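Local coordinates for protein endo-beta-1,4-mannanase (Alicyclobacillus acidocaldarius, PDB 4CD8) that hydrolyses internal beta-1,4-mannosidic linkages in mannans as a family GH113 glycoside hydrolase with a TIM-barrel fold, at residues A[111-114]-A[120-123]. Sequence-based numbering, arbitrary orientation.
Sequences KEHG and WEAW
The first amide groups of a helix, W120 N and E121 N, are met by two consecutive carbonyls of the preceding loop. W120 N donates to K111 O at 2.9 Å, and E121 N donates to E112 O, also at 2.9 Å. For these two N-H groups, which have no earlier helical turn to supply acceptors, the loop backbone takes that part.

The side chain of E121 returns the grip. With CG anti to the backbone N (chi1 -176°) and the chain extended beyond it, its carboxylate reaches back to the loop, where G114 N donates to OE1 at 2.9 Å. That bond is almost straight, with an N-H...O angle of 176°, and arrives from above the carboxylate plane. The same oxygen lies at the edge of the H113 ring, near its plane, 3.5 Å from H113 CD2; ring and carboxylate are nearly perpendicular, at 86°. G114 itself adopts a positive-phi conformation accessible mainly to glycine. Separately, E112 OE1 approaches W120 CD1 at 3.7 Å, its carboxylate inclined to the indole.

Second-shell partners position these groups. H158 holds both members of the E112-W120 pair: it is hydrogen-bonded through ND1 to E112 OE2, and its ring stacks on that of W120, which F109 also meets edge-to-face. S119, the residue just before the helix, accepts the N-H of A122 through OG, which also hydrogen-bonds G114 O, a further link between helix start and loop.

This is surface packing: the centre of the contact lies about 26 Å from the centre of the chain. It fastens the long loop following barrel strand 89-98 onto the N-terminal end of helix 120-140, while M161 of the adjacent helix 159-172 touches side chains from both segments.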
# COMPACT_ATOMS: atom_id res chain seq x y z
N LYS A 111 13.80 12.90 21.14
CA LYS A 111 12.95 13.91 21.77
C LYS A 111 11.54 13.88 21.14
O LYS A 111 11.39 13.59 19.94
CB LYS A 111 13.56 15.31 21.55
CG LYS A 111 14.99 15.54 22.06
CD LYS A 111 15.07 15.79 23.57
CE LYS A 111 16.39 16.38 24.11
NZ LYS A 111 17.47 15.41 24.43
N GLU A 112 10.54 14.22 21.94
CA GLU A 112 9.19 14.42 21.40
C GLU A 112 9.09 15.73 20.62
O GLU A 112 8.56 15.75 19.52
CB GLU A 112 8.12 14.45 22.52
CG GLU A 112 6.68 14.52 21.99
CD GLU A 112 6.20 13.22 21.36
OE1 GLU A 112 6.94 12.21 21.45
OE2 GLU A 112 5.07 13.21 20.78
N HIS A 113 9.60 16.83 21.19
CA HIS A 113 9.43 18.15 20.58
C HIS A 113 10.76 18.80 20.27
O HIS A 113 11.80 18.39 20.80
CB HIS A 113 8.62 19.07 21.50
CG HIS A 113 7.20 18.64 21.66
ND1 HIS A 113 6.70 18.08 22.81
CD2 HIS A 113 6.18 18.64 20.77
CE1 HIS A 113 5.43 17.78 22.64
NE2 HIS A 113 5.08 18.12 21.41
N GLY A 114 10.68 19.86 19.44
CA GLY A 114 11.81 20.67 19.03
C GLY A 114 11.92 20.64 17.52
O GLY A 114 12.43 19.67 16.97
N TRP A 120 10.30 13.85 17.24
CA TRP A 120 9.09 13.47 16.56
C TRP A 120 8.44 14.68 15.90
O TRP A 120 7.99 14.59 14.76
CB TRP A 120 8.15 12.79 17.53
CG TRP A 120 8.51 11.36 17.73
CD1 TRP A 120 9.07 10.81 18.83
CD2 TRP A 120 8.28 10.32 16.81
NE1 TRP A 120 9.25 9.46 18.63
CE2 TRP A 120 8.76 9.13 17.40
CE3 TRP A 120 7.75 10.28 15.51
CZ2 TRP A 120 8.67 7.89 16.74
CZ3 TRP A 120 7.69 9.07 14.85
CH2 TRP A 120 8.13 7.89 15.47
N GLU A 121 8.48 15.83 16.58
CA GLU A 121 7.92 17.05 16.00
C GLU A 121 8.58 17.38 14.68
O GLU A 121 7.95 17.67 13.67
CB GLU A 121 8.09 18.23 16.95
CG GLU A 121 7.43 19.51 16.43
CD GLU A 121 7.48 20.67 17.38
OE1 GLU A 121 8.00 20.58 18.52
OE2 GLU A 121 6.92 21.70 16.98
N ALA A 122 9.91 17.32 14.68
CA ALA A 122 10.63 17.64 13.47
C ALA A 122 10.35 16.63 12.35
O ALA A 122 10.20 17.01 11.18
CB ALA A 122 12.10 17.72 13.74
N TRP A 123 10.30 15.34 12.69
CA TRP A 123 10.02 14.33 11.69
C TRP A 123 8.62 14.52 11.11
O TRP A 123 8.44 14.48 9.91
CB TRP A 123 10.17 12.92 12.23
CG TRP A 123 9.86 11.89 11.20
CD1 TRP A 123 10.69 11.45 10.18
CD2 TRP A 123 8.58 11.29 10.95
NE1 TRP A 123 10.01 10.57 9.37
CE2 TRP A 123 8.72 10.45 9.83
CE3 TRP A 123 7.32 11.37 11.59
CZ2 TRP A 123 7.66 9.72 9.31
CZ3 TRP A 123 6.27 10.60 11.09
CH2 TRP A 123 6.45 9.79 9.97